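Local atomic coordinates of 2-hydroxyisobutanoyl-CoA mutase large subunit (Aquincola tertiaricarbonis, PDB entry 4R3U), a protein that catalyses, together with a small cobalamin-binding subunit, the interconversion of 2-hydroxyisobutyryl-CoA and (S)-3-hydroxybutyryl-CoA. Residues I118-T123 / A392-L397; S182-L187 / D555-L560; T157-E162 / T509-A514; D526-V531 / P541-L546; L187-A192 / E545-G550. One frame throughout, in Å; residues are numbered along the deposited sequence.

Contact 1: residues I118-T123 / A392-L397; sequences IAQGQT and AMKMAL
The carbonyl oxygen of Gln120 is gripped twice, by Arg398 NH1 and Gln401 NE2 of helix 390-405, the same helix whose Lys394 and Leu397 meet the Gln120 side chain. The site is the C-terminal end of helix 107-119, closed by a Schellman motif: Gly121 turns to a positive phi of 112°, and its N reaches back to Ile118 O at 3.0 Å. The chain then runs on to strand 125-128, so this turn belongs to a beta-alpha-beta unit of the TIM-barrel domain. Across the contact there is only van der Waals packing, mostly carbon on carbon. The Gln120 and Lys394 side chains cross obliquely, and Gln120 CG lies 3.6 Å from Lys394 CG. The Gln120 chain bends at chi2 (-39°), which keeps OE1 beside the same methylene, 3.7 Å from Lys394 CG. The charge of Lys394 is spent elsewhere, in a salt bridge from NZ to Glu485 of the second subunit, linking this turn with the subunit interface. Gln122, whose OE1 takes a hydrogen bond from Gln100 N in strand 97-102, offers only carbon to the helix. The Leu397 side chain comes within about 4 Å of that of Met98, which binds (3S)-3-hydroxybutanoyl-CoA. Leu397 spans the turn with its fork: CD1 touches Gln120 CB at 3.7 Å, while CD2 reaches Gln122 CB at 3.9 Å.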
# COMPACT_ATOMS: atom_id res chain seq x y z
N ILE A 118 14.39 7.73 -15.79
CA ILE A 118 14.31 9.20 -15.70
C ILE A 118 13.00 9.71 -16.35
O ILE A 118 12.29 10.50 -15.74
CB ILE A 118 15.61 9.88 -16.24
CG1 ILE A 118 16.78 9.57 -15.25
CG2 ILE A 118 15.41 11.41 -16.43
CD1 ILE A 118 18.19 9.81 -15.74
N ALA A 119 12.66 9.22 -17.53
CA ALA A 119 11.42 9.60 -18.22
C ALA A 119 10.18 9.22 -17.38
O ALA A 119 9.17 9.90 -17.48
CB ALA A 119 11.36 8.91 -19.58
N GLN A 120 10.26 8.12 -16.59
CA GLN A 120 9.19 7.66 -15.69
C GLN A 120 9.12 8.39 -14.34
O GLN A 120 8.18 8.16 -13.58
CB GLN A 120 9.20 6.13 -15.50
CG GLN A 120 8.94 5.31 -16.78
CD GLN A 120 7.91 5.84 -17.75
OE1 GLN A 120 6.83 6.31 -17.40
NE2 GLN A 120 8.21 5.77 -18.99
N GLY A 121 10.08 9.26 -14.06
CA GLY A 121 10.06 10.10 -12.87
C GLY A 121 11.11 9.84 -11.81
O GLY A 121 11.00 10.39 -10.71
N GLN A 122 12.12 8.99 -12.11
CA GLN A 122 13.18 8.78 -11.15
C GLN A 122 14.04 10.08 -11.12
O GLN A 122 14.25 10.72 -12.16
CB GLN A 122 14.01 7.54 -11.47
CG GLN A 122 15.45 7.80 -11.98
CD GLN A 122 16.25 6.55 -11.99
OE1 GLN A 122 16.07 5.64 -11.13
NE2 GLN A 122 17.17 6.47 -12.93
N THR A 123 14.48 10.48 -9.91
CA THR A 123 15.21 11.70 -9.57
C THR A 123 16.67 11.47 -9.16
O THR A 123 17.40 12.42 -8.87
CB THR A 123 14.36 12.52 -8.56
OG1 THR A 123 14.13 11.73 -7.38
CG2 THR A 123 12.99 12.95 -9.15
N ALA A 392 7.60 -3.19 -14.44
CA ALA A 392 7.78 -3.48 -13.03
C ALA A 392 8.42 -2.27 -12.33
O ALA A 392 7.94 -1.86 -11.27
CB ALA A 392 8.64 -4.72 -12.87
N MET A 393 9.46 -1.67 -12.94
CA MET A 393 10.10 -0.47 -12.42
C MET A 393 9.20 0.72 -12.47
O MET A 393 9.16 1.48 -11.50
CB MET A 393 11.46 -0.21 -13.10
CG MET A 393 12.56 -1.18 -12.64
SD MET A 393 13.01 -1.07 -10.87
CE MET A 393 11.91 -2.30 -10.12
N LYS A 394 8.42 0.86 -13.55
CA LYS A 394 7.42 1.93 -13.73
C LYS A 394 6.41 1.87 -12.57
O LYS A 394 6.15 2.90 -11.95
CB LYS A 394 6.72 1.75 -15.07
CG LYS A 394 6.28 3.06 -15.72
CD LYS A 394 5.03 2.94 -16.60
CE LYS A 394 4.97 1.84 -17.62
NZ LYS A 394 3.70 1.88 -18.39
N MET A 395 5.90 0.65 -12.22
CA MET A 395 4.95 0.44 -11.13
C MET A 395 5.56 0.82 -9.78
O MET A 395 4.88 1.44 -8.94
CB MET A 395 4.42 -0.99 -11.14
CG MET A 395 3.44 -1.32 -9.99
SD MET A 395 1.91 -0.35 -9.97
CE MET A 395 1.16 -0.83 -11.56
N ALA A 396 6.87 0.50 -9.59
CA ALA A 396 7.63 0.83 -8.39
C ALA A 396 7.75 2.33 -8.23
O ALA A 396 7.62 2.83 -7.12
CB ALA A 396 8.99 0.17 -8.43
N LEU A 397 7.93 3.07 -9.34
CA LEU A 397 7.98 4.53 -9.31
C LEU A 397 6.59 5.14 -9.05
O LEU A 397 6.50 6.05 -8.23
CB LEU A 397 8.60 5.10 -10.61
CG LEU A 397 10.11 4.94 -10.74
CD1 LEU A 397 10.55 5.06 -12.19
CD2 LEU A 397 10.84 5.93 -9.84

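Contact 2: residues S182-L187 / D555-L560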
# COMPACT_ATOMS: atom_id res chain seq x y z
N SER A 182 35.73 -3.42 -5.11
CA SER A 182 36.35 -2.71 -6.24
C SER A 182 35.73 -1.30 -6.39
O SER A 182 35.84 -0.67 -7.46
CB SER A 182 36.21 -3.51 -7.52
OG SER A 182 34.85 -3.81 -7.79
N ALA A 183 35.11 -0.78 -5.29
CA ALA A 183 34.51 0.54 -5.25
C ALA A 183 35.48 1.67 -5.57
O ALA A 183 35.08 2.63 -6.24
CB ALA A 183 33.88 0.79 -3.88
N TRP A 184 36.75 1.55 -5.10
CA TRP A 184 37.75 2.60 -5.32
C TRP A 184 38.08 2.81 -6.79
O TRP A 184 38.27 3.96 -7.21
CB TRP A 184 38.98 2.42 -4.41
CG TRP A 184 40.19 1.76 -5.01
CD1 TRP A 184 41.32 2.39 -5.45
CD2 TRP A 184 40.43 0.35 -5.15
NE1 TRP A 184 42.25 1.45 -5.86
CE2 TRP A 184 41.73 0.20 -5.69
CE3 TRP A 184 39.66 -0.80 -4.89
CZ2 TRP A 184 42.29 -1.07 -5.96
CZ3 TRP A 184 40.20 -2.05 -5.19
CH2 TRP A 184 41.50 -2.18 -5.69
N ILE A 185 38.09 1.71 -7.56
CA ILE A 185 38.35 1.69 -9.01
C ILE A 185 37.20 2.43 -9.73
O ILE A 185 37.44 3.29 -10.56
CB ILE A 185 38.57 0.22 -9.50
CG1 ILE A 185 39.92 -0.31 -9.00
CG2 ILE A 185 38.44 0.10 -11.04
CD1 ILE A 185 40.03 -1.72 -9.03
N LEU A 186 35.95 2.13 -9.35
CA LEU A 186 34.79 2.81 -9.93
C LEU A 186 34.70 4.27 -9.56
O LEU A 186 34.33 5.08 -10.41
CB LEU A 186 33.50 2.04 -9.66
CG LEU A 186 33.12 1.15 -10.82
CD1 LEU A 186 33.97 -0.08 -10.87
CD2 LEU A 186 31.74 0.76 -10.74
N LEU A 187 35.13 4.63 -8.33
CA LEU A 187 35.20 6.03 -7.90
C LEU A 187 36.30 6.78 -8.70
O LEU A 187 36.10 7.93 -9.09
CB LEU A 187 35.44 6.14 -6.38
CG LEU A 187 35.55 7.57 -5.80
CD1 LEU A 187 34.30 8.45 -6.13
CD2 LEU A 187 35.87 7.54 -4.33
N ASP A 555 43.48 -5.40 -14.12
CA ASP A 555 44.91 -5.01 -14.08
C ASP A 555 45.28 -4.55 -12.67
O ASP A 555 46.25 -5.05 -12.09
CB ASP A 555 45.22 -3.86 -15.07
CG ASP A 555 45.14 -4.15 -16.56
OD1 ASP A 555 45.48 -5.28 -16.97
OD2 ASP A 555 44.79 -3.24 -17.32
N ILE A 556 44.46 -3.62 -12.11
CA ILE A 556 44.56 -2.99 -10.79
C ILE A 556 44.38 -4.02 -9.68
O ILE A 556 45.25 -4.10 -8.79
CB ILE A 556 43.62 -1.74 -10.67
CG1 ILE A 556 43.93 -0.69 -11.78
CG2 ILE A 556 43.72 -1.10 -9.28
CD1 ILE A 556 42.81 0.34 -12.06
N VAL A 557 43.27 -4.79 -9.73
CA VAL A 557 42.90 -5.83 -8.75
C VAL A 557 43.97 -6.93 -8.65
O VAL A 557 44.40 -7.26 -7.53
CB VAL A 557 41.47 -6.38 -8.98
CG1 VAL A 557 41.26 -7.76 -8.34
CG2 VAL A 557 40.41 -5.39 -8.52
N GLU A 558 44.40 -7.49 -9.81
CA GLU A 558 45.40 -8.57 -9.85
C GLU A 558 46.74 -8.17 -9.33
O GLU A 558 47.33 -8.94 -8.56
CB GLU A 558 45.51 -9.21 -11.23
CG GLU A 558 44.28 -10.00 -11.62
CD GLU A 558 43.81 -11.06 -10.64
OE1 GLU A 558 44.58 -12.00 -10.35
OE2 GLU A 558 42.64 -10.96 -10.18
N LYS A 559 47.22 -6.97 -9.70
CA LYS A 559 48.49 -6.42 -9.24
C LYS A 559 48.55 -6.38 -7.70
O LYS A 559 49.54 -6.80 -7.11
CB LYS A 559 48.71 -5.02 -9.85
CG LYS A 559 50.11 -4.47 -9.65
CD LYS A 559 51.10 -5.18 -10.54
CE LYS A 559 52.52 -4.72 -10.34
NZ LYS A 559 53.44 -5.38 -11.30
N LEU A 560 47.45 -5.91 -7.05
CA LEU A 560 47.35 -5.79 -5.60
C LEU A 560 47.22 -7.12 -4.85
O LEU A 560 47.64 -7.19 -3.69
CB LEU A 560 46.34 -4.72 -5.15
CG LEU A 560 46.59 -3.28 -5.64
CD1 LEU A 560 45.54 -2.33 -5.08
CD2 LEU A 560 47.98 -2.77 -5.23
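Helix 183-187 and helix 555-560 run roughly antiparallel at 142°, their axes 11.2 Å apart at closest approach, with Ile185 and Ile556 facing each other through the nearest pair of CA atoms. That spacing is bridged by large apolar side chains. Trp184 contributes the outer corner of its six-membered ring: CZ2 lies 3.6 Å from Ile556 CG2 and equally 3.6 Å from Leu560 CD1, both methyls meeting the indole at an oblique angle. An unusual chi1 of 99° brings the ring across to these methyls although the CB bond does not aim at the other helix. One face of the indole is covered within its own helix by Ile185 CG1, 3.7 Å above the plane and over the ring centre, which probably limits its rotation. Ile185 then sends CD1 on between two residues of the partner helix, 3.8 Å from Ile556 CG2 and 3.7 Å from Val557 CG2. Ile185 and Ile556 slide past each other in opposite directions, whereas Val557 lies crosswise to Ile185. The indole nitrogen of Trp184 meets Thr543 OG1 of helix 540-549 in a weak hydrogen bond. Helix 183-196 is the beta-alpha-beta crossover helix between strands 175-178 and 206-208 of the parallel barrel, and helix 553-564 packs on its outside. Helix 226-243 packs on Trp184 through Ile232 and Ile236, and helix 518-532 touches Ile556 and Leu560 from Leu528 and Ala532.

Contact 3: residues T157-E162 / T509-A514; sequences TLADME and TRRVRA
Thr157 and Val512 reach toward each other tip to tip, and this meeting organises the packing of helix 158-162 on helix 509-514, whose axes stand 10.7 Å apart at 126°. Thr157 CG2 lies 3.7 Å from Val512 CG1, and the second valine methyl, CG2, turns toward Ala159 CB at 3.8 Å. The valine thus straddles two residues with its fork. Chi1 of Thr157 (65°) puts OG1 between its own N and carbonyl carbon, where it can receive a weak bond from Asp160 N at 3.4 Å, while the methyl is left facing the valine. Asp160 answers through OD2, which accepts from Thr157 N at 3.2 Å, the donor lying above the carboxylate plane, 63° out of it. The two bonds make a capping box at the start of helix 158-164. Asp160 OD2 also accepts from Asp156 N and Gln505 NE2, and OD1 forms a salt bridge with Arg508, so the capping carboxylate is tied to helix 501-515 as well. At the border of the contact Arg511 brings its NH2 edge-on to Ala159 CB, at 4.1 Å, while its NH1 pairs with Glu515. With an alanine here instead of Val512, the Thr157 methyl and Ala159 CB would probably lose the branched partner they share, and a gap would open between the helices. The contact sets the short helix 158-164 against helix 501-515, away from the substrate and cobalamin sites, with helix 183-196 packing Ala192 on Leu158 and Met189 on Met161, and Thr552, in the loop before helix 553-564, touching both Thr157 and Thr509.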
# COMPACT_ATOMS: atom_id res chain seq x y z
N THR A 157 36.54 -1.09 -17.82
CA THR A 157 37.30 0.12 -18.22
C THR A 157 36.47 1.43 -18.05
O THR A 157 35.24 1.40 -17.92
CB THR A 157 37.71 -0.04 -19.70
OG1 THR A 157 36.53 -0.06 -20.52
CG2 THR A 157 38.51 -1.29 -19.97
N LEU A 158 37.16 2.57 -18.07
CA LEU A 158 36.57 3.90 -18.00
C LEU A 158 35.69 4.11 -19.26
O LEU A 158 34.63 4.74 -19.17
CB LEU A 158 37.68 4.95 -17.90
CG LEU A 158 37.35 6.43 -18.16
CD1 LEU A 158 36.33 6.97 -17.16
CD2 LEU A 158 38.63 7.25 -18.10
N ALA A 159 36.12 3.51 -20.40
CA ALA A 159 35.40 3.50 -21.67
C ALA A 159 33.96 2.99 -21.49
O ALA A 159 33.04 3.57 -22.07
CB ALA A 159 36.14 2.64 -22.67
N ASP A 160 33.76 1.93 -20.66
CA ASP A 160 32.45 1.34 -20.37
C ASP A 160 31.61 2.31 -19.56
O ASP A 160 30.36 2.33 -19.69
CB ASP A 160 32.57 0.05 -19.54
CG ASP A 160 33.36 -1.11 -20.11
OD1 ASP A 160 33.46 -1.22 -21.35
OD2 ASP A 160 33.79 -1.97 -19.31
N MET A 161 32.26 3.04 -18.63
CA MET A 161 31.55 4.02 -17.80
C MET A 161 31.04 5.21 -18.67
O MET A 161 29.98 5.77 -18.37
CB MET A 161 32.40 4.52 -16.62
CG MET A 161 31.60 5.32 -15.60
SD MET A 161 32.47 5.69 -14.07
CE MET A 161 32.48 3.99 -13.31
N GLU A 162 31.79 5.57 -19.73
CA GLU A 162 31.42 6.63 -20.65
C GLU A 162 30.14 6.20 -21.35
O GLU A 162 29.22 7.01 -21.46
CB GLU A 162 32.55 6.89 -21.66
CG GLU A 162 33.79 7.48 -21.01
CD GLU A 162 35.07 7.49 -21.81
OE1 GLU A 162 35.16 6.78 -22.84
OE2 GLU A 162 36.02 8.18 -21.37
N THR A 509 37.03 -4.17 -24.05
CA THR A 509 38.11 -4.38 -23.07
C THR A 509 39.43 -4.66 -23.79
O THR A 509 40.44 -4.04 -23.44
CB THR A 509 37.70 -5.42 -21.98
OG1 THR A 509 36.59 -4.89 -21.27
CG2 THR A 509 38.80 -5.68 -20.97
N ARG A 510 39.40 -5.54 -24.83
CA ARG A 510 40.56 -5.93 -25.65
C ARG A 510 41.14 -4.72 -26.40
O ARG A 510 42.38 -4.60 -26.51
CB ARG A 510 40.19 -7.03 -26.68
CG ARG A 510 40.02 -8.43 -26.09
CD ARG A 510 39.89 -9.48 -27.19
NE ARG A 510 39.53 -10.80 -26.65
CZ ARG A 510 39.11 -11.83 -27.38
NH1 ARG A 510 38.97 -11.72 -28.69
NH2 ARG A 510 38.81 -12.99 -26.79
N ARG A 511 40.25 -3.84 -26.91
CA ARG A 511 40.54 -2.63 -27.66
C ARG A 511 41.25 -1.63 -26.75
O ARG A 511 42.30 -1.10 -27.13
CB ARG A 511 39.24 -2.04 -28.23
CG ARG A 511 39.42 -0.95 -29.28
CD ARG A 511 38.23 -0.01 -29.39
NE ARG A 511 37.73 0.49 -28.10
CZ ARG A 511 37.68 1.77 -27.75
NH1 ARG A 511 38.12 2.71 -28.57
NH2 ARG A 511 37.20 2.12 -26.56
N VAL A 512 40.69 -1.39 -25.55
CA VAL A 512 41.23 -0.46 -24.53
C VAL A 512 42.68 -0.85 -24.19
O VAL A 512 43.57 0.02 -24.21
CB VAL A 512 40.31 -0.35 -23.28
CG1 VAL A 512 40.99 0.38 -22.12
CG2 VAL A 512 38.97 0.30 -23.64
N ARG A 513 42.92 -2.16 -23.94
CA ARG A 513 44.25 -2.72 -23.67
C ARG A 513 45.19 -2.56 -24.87
O ARG A 513 46.38 -2.30 -24.67
CB ARG A 513 44.15 -4.21 -23.32
CG ARG A 513 43.48 -4.54 -22.02
CD ARG A 513 43.39 -6.04 -21.91
NE ARG A 513 42.68 -6.51 -20.71
CZ ARG A 513 41.81 -7.51 -20.71
NH1 ARG A 513 41.48 -8.11 -21.85
NH2 ARG A 513 41.23 -7.90 -19.59
N ALA A 514 44.67 -2.73 -26.10
CA ALA A 514 45.47 -2.61 -27.34
C ALA A 514 45.92 -1.15 -27.62
O ALA A 514 47.10 -0.92 -27.86
CB ALA A 514 44.69 -3.16 -28.53

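Contact 4: residues D526-V531 / P541-L546; sequences DQLVAV and PLTIEL
Apolar packing is the main kind of interaction between these two helices, which run almost antiparallel (166°) as an alpha-alpha hairpin, with Leu528 and Leu542 at its middle. The two leucines slide past each other in opposite directions, Leu528 CD1 lying 4.0 Å from Leu542 CB. The other Leu528 methyl, CD2, goes to Leu546 CD1 at 3.9 Å, and Leu528 also touches Leu560 of helix 553-564. With CG anti to the backbone N (chi1 -162°), Leu542 extends CD2 right up to the opposing helix, 3.4 Å from Gln527 CB and 4.0 Å from Val531 CG2. A second kind of contact sets carbon against polar atoms without bonding. Leu542 CD2 lies 3.4 Å from Leu528 N, and Gln527, crossing the leucine at about a right angle, brings NE2 to 3.8 Å from Leu542 CD1. Thr543 OG1 lies 3.7 Å from Leu528 CD1, but its stronger hydrogen bond goes back along the chain to Leu539 O. A serine in place of Leu542 keeps CB but lacks both methyls, and would probably leave Gln527 CB and Val531 CG2 without the CD2 they share and open a gap beside the Leu528 backbone. No hydrogen bond or ion pair joins the segments, so their association rests on shape and on burial of carbon.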
# COMPACT_ATOMS: atom_id res chain seq x y z
N ASP A 526 53.22 -0.70 -10.89
CA ASP A 526 54.36 -0.91 -9.99
C ASP A 526 54.40 0.23 -8.96
O ASP A 526 54.82 0.00 -7.82
CB ASP A 526 55.68 -0.96 -10.77
CG ASP A 526 55.92 -2.16 -11.66
OD1 ASP A 526 55.19 -3.16 -11.53
OD2 ASP A 526 56.90 -2.12 -12.46
N GLN A 527 53.96 1.44 -9.36
CA GLN A 527 53.89 2.58 -8.45
C GLN A 527 52.75 2.32 -7.46
O GLN A 527 52.89 2.63 -6.28
CB GLN A 527 53.63 3.89 -9.20
CG GLN A 527 54.79 4.48 -9.96
CD GLN A 527 54.30 5.46 -10.99
OE1 GLN A 527 54.50 5.29 -12.20
NE2 GLN A 527 53.60 6.51 -10.55
N LEU A 528 51.63 1.75 -7.92
CA LEU A 528 50.48 1.42 -7.07
C LEU A 528 50.83 0.46 -5.91
O LEU A 528 50.39 0.69 -4.78
CB LEU A 528 49.28 0.94 -7.89
CG LEU A 528 47.95 0.95 -7.17
CD1 LEU A 528 47.39 2.39 -7.05
CD2 LEU A 528 46.98 0.03 -7.86
N VAL A 529 51.63 -0.58 -6.19
CA VAL A 529 52.13 -1.53 -5.19
C VAL A 529 52.92 -0.77 -4.09
O VAL A 529 52.73 -1.04 -2.90
CB VAL A 529 53.00 -2.62 -5.89
CG1 VAL A 529 53.91 -3.34 -4.89
CG2 VAL A 529 52.13 -3.61 -6.65
N ALA A 530 53.77 0.19 -4.49
CA ALA A 530 54.57 1.01 -3.58
C ALA A 530 53.69 1.91 -2.68
O ALA A 530 54.00 2.07 -1.49
CB ALA A 530 55.56 1.86 -4.37
N VAL A 531 52.60 2.46 -3.25
CA VAL A 531 51.61 3.29 -2.56
C VAL A 531 50.83 2.38 -1.60
O VAL A 531 50.59 2.79 -0.46
CB VAL A 531 50.68 4.01 -3.56
CG1 VAL A 531 49.52 4.71 -2.85
CG2 VAL A 531 51.46 5.00 -4.42
N PRO A 541 44.58 8.88 -5.81
CA PRO A 541 45.21 9.63 -6.91
C PRO A 541 45.79 8.81 -8.06
O PRO A 541 45.55 9.14 -9.23
CB PRO A 541 46.29 10.46 -6.21
CG PRO A 541 45.81 10.60 -4.84
CD PRO A 541 45.10 9.34 -4.50
N LEU A 542 46.54 7.74 -7.74
CA LEU A 542 47.17 6.88 -8.73
C LEU A 542 46.20 5.98 -9.47
O LEU A 542 46.45 5.70 -10.64
CB LEU A 542 48.35 6.09 -8.13
CG LEU A 542 49.37 5.47 -9.07
CD1 LEU A 542 49.84 6.44 -10.11
CD2 LEU A 542 50.52 4.98 -8.29
N THR A 543 45.11 5.52 -8.80
CA THR A 543 44.06 4.70 -9.43
C THR A 543 43.33 5.59 -10.48
O THR A 543 42.97 5.07 -11.54
CB THR A 543 43.10 4.09 -8.39
OG1 THR A 543 43.84 3.51 -7.32
CG2 THR A 543 42.19 3.02 -9.00
N ILE A 544 43.16 6.91 -10.19
CA ILE A 544 42.58 7.88 -11.14
C ILE A 544 43.48 7.96 -12.40
O ILE A 544 42.97 7.86 -13.52
CB ILE A 544 42.24 9.29 -10.52
CG1 ILE A 544 41.24 9.17 -9.34
CG2 ILE A 544 41.67 10.25 -11.58
CD1 ILE A 544 41.27 10.35 -8.36
N GLU A 545 44.82 8.04 -12.22
CA GLU A 545 45.76 8.07 -13.35
C GLU A 545 45.77 6.78 -14.16
O GLU A 545 45.79 6.81 -15.39
CB GLU A 545 47.16 8.47 -12.89
CG GLU A 545 47.30 9.96 -12.61
CD GLU A 545 46.80 10.88 -13.71
OE1 GLU A 545 47.30 10.78 -14.84
OE2 GLU A 545 45.84 11.65 -13.44
N LEU A 546 45.66 5.65 -13.45
CA LEU A 546 45.62 4.32 -14.04
C LEU A 546 44.42 4.11 -14.98
O LEU A 546 44.63 3.80 -16.15
CB LEU A 546 45.63 3.24 -12.95
CG LEU A 546 47.02 2.82 -12.44
CD1 LEU A 546 46.90 2.14 -11.09
CD2 LEU A 546 47.73 1.93 -13.46

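Contact 5: residues L187-A192 / E545-G550; sequences LAMYVA and ELVKAG
Val547 stands with chi1 at -56°, which places CG1 beside the backbone N, facing Met189, and turns CG2 into the crowded position between N and carbonyl carbon, where it points at Ala188 and Ala192. Met189 complements it with CG anti to its own carbonyl carbon (chi1 -78°); the extended chain passes slantwise over the valine, with CG and CE both near CG1. Met189 CG sits 3.8 Å from Val547 CB and the same distance from Val547 CG1, with Met189 CE at 4.1 Å from that methyl. Val547 CG2 meets Ala188 O at 3.7 Å, a methyl against a backbone oxygen, and Ala192 CB at 4.0 Å. The small residues Ala188 and Ala192, one turn apart, form a shallow face on helix 187-192 that admits the branched side chain and lets the axes approach to 8.7 Å, at a signed crossing angle of -68°. This is a steep helix-on-helix crossing that joins helix 183-196, which lies between parallel strands 175-178 and 206-208 of the barrel, to helix 540-549, near the chain's C-terminal end. Just past the contact helix 540-549 ends in a Schellman motif at Gly550, whose positive phi turns the chain toward helix 553-564. At the exposed border Lys548 lays its methylenes against Ala192, CG lying 3.7 Å from Ala192 CB. Its extended chain carries NZ onward to a salt bridge with Glu195 on the opposing helix 183-196, while Glu545 OE2, on its own helix, is a long, weak ionic partner at 3.7 Å from Lys548 NZ.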
# COMPACT_ATOMS: atom_id res chain seq x y z
N LEU A 187 35.13 4.63 -8.33
CA LEU A 187 35.20 6.03 -7.90
C LEU A 187 36.30 6.78 -8.70
O LEU A 187 36.10 7.93 -9.09
CB LEU A 187 35.44 6.14 -6.38
CG LEU A 187 35.55 7.57 -5.80
CD1 LEU A 187 34.30 8.45 -6.13
CD2 LEU A 187 35.87 7.54 -4.33
N ALA A 188 37.44 6.11 -8.96
CA ALA A 188 38.53 6.67 -9.76
C ALA A 188 38.04 6.94 -11.18
O ALA A 188 38.36 7.99 -11.74
CB ALA A 188 39.70 5.71 -9.79
N MET A 189 37.22 6.02 -11.74
CA MET A 189 36.64 6.13 -13.08
C MET A 189 35.65 7.26 -13.15
O MET A 189 35.62 7.97 -14.17
CB MET A 189 35.96 4.83 -13.50
CG MET A 189 36.91 3.76 -13.96
SD MET A 189 36.04 2.23 -14.36
CE MET A 189 37.43 1.13 -14.62
N TYR A 190 34.84 7.43 -12.08
CA TYR A 190 33.85 8.49 -12.00
C TYR A 190 34.53 9.86 -12.01
O TYR A 190 34.11 10.75 -12.77
CB TYR A 190 32.95 8.31 -10.76
CG TYR A 190 31.66 9.11 -10.82
CD1 TYR A 190 30.60 8.70 -11.64
CD2 TYR A 190 31.48 10.24 -10.04
CE1 TYR A 190 29.40 9.41 -11.67
CE2 TYR A 190 30.28 10.97 -10.08
CZ TYR A 190 29.24 10.55 -10.89
OH TYR A 190 28.06 11.26 -10.91
N VAL A 191 35.62 10.00 -11.20
CA VAL A 191 36.41 11.22 -11.08
C VAL A 191 37.07 11.53 -12.43
O VAL A 191 36.93 12.66 -12.91
CB VAL A 191 37.41 11.17 -9.89
CG1 VAL A 191 38.41 12.34 -9.92
CG2 VAL A 191 36.66 11.16 -8.56
N ALA A 192 37.72 10.53 -13.05
CA ALA A 192 38.35 10.63 -14.37
C ALA A 192 37.33 11.08 -15.42
O ALA A 192 37.65 11.95 -16.23
CB ALA A 192 38.96 9.29 -14.76
N GLU A 545 44.82 8.04 -12.22
CA GLU A 545 45.76 8.07 -13.35
C GLU A 545 45.77 6.78 -14.16
O GLU A 545 45.79 6.81 -15.39
CB GLU A 545 47.16 8.47 -12.89
CG GLU A 545 47.30 9.96 -12.61
CD GLU A 545 46.80 10.88 -13.71
OE1 GLU A 545 47.30 10.78 -14.84
OE2 GLU A 545 45.84 11.65 -13.44
N LEU A 546 45.66 5.65 -13.45
CA LEU A 546 45.62 4.32 -14.04
C LEU A 546 44.42 4.11 -14.98
O LEU A 546 44.63 3.80 -16.15
CB LEU A 546 45.63 3.24 -12.95
CG LEU A 546 47.02 2.82 -12.44
CD1 LEU A 546 46.90 2.14 -11.09
CD2 LEU A 546 47.73 1.93 -13.46
N VAL A 547 43.19 4.28 -14.47
CA VAL A 547 41.93 4.17 -15.25
C VAL A 547 41.95 5.09 -16.51
O VAL A 547 41.58 4.64 -17.60
CB VAL A 547 40.64 4.31 -14.40
CG1 VAL A 547 40.62 3.28 -13.27
CG2 VAL A 547 40.43 5.72 -13.85
N LYS A 548 42.48 6.34 -16.35
CA LYS A 548 42.67 7.33 -17.41
C LYS A 548 43.59 6.77 -18.48
O LYS A 548 43.30 6.89 -19.67
CB LYS A 548 43.28 8.63 -16.86
CG LYS A 548 42.25 9.63 -16.36
CD LYS A 548 42.88 10.72 -15.54
CE LYS A 548 41.98 11.94 -15.44
NZ LYS A 548 42.65 13.06 -14.72
N ALA A 549 44.70 6.13 -18.03
CA ALA A 549 45.73 5.58 -18.90
C ALA A 549 45.30 4.34 -19.71
O ALA A 549 46.01 3.91 -20.63
CB ALA A 549 47.00 5.32 -18.10
N GLY A 550 44.14 3.80 -19.39
CA GLY A 550 43.57 2.62 -20.05
C GLY A 550 43.67 1.33 -19.26
O GLY A 550 43.46 0.25 -19.83

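How the contacts relate
Contacts 2 to 5 form one cluster, whereas contact 1 stands apart, its centre about 30 Å or more from the centres of the others, beside the interface with the second subunit. Contacts 2 and 5 are buried; contacts 1, 3 and 4 are only partly so. Helix 183-196 serves contacts 2 and 5, helix 540-549 serves contacts 4 and 5, and contact 3 touches contact 5 by packing. Carbon dominates throughout, but contact 3 adds a capping box, and lysines at the margins of contacts 1 and 5 pair with acids outside the segments, while contacts 2 and 4 pack without polar bonds across them and meet each other through the Lys559-Asp526 salt bridge.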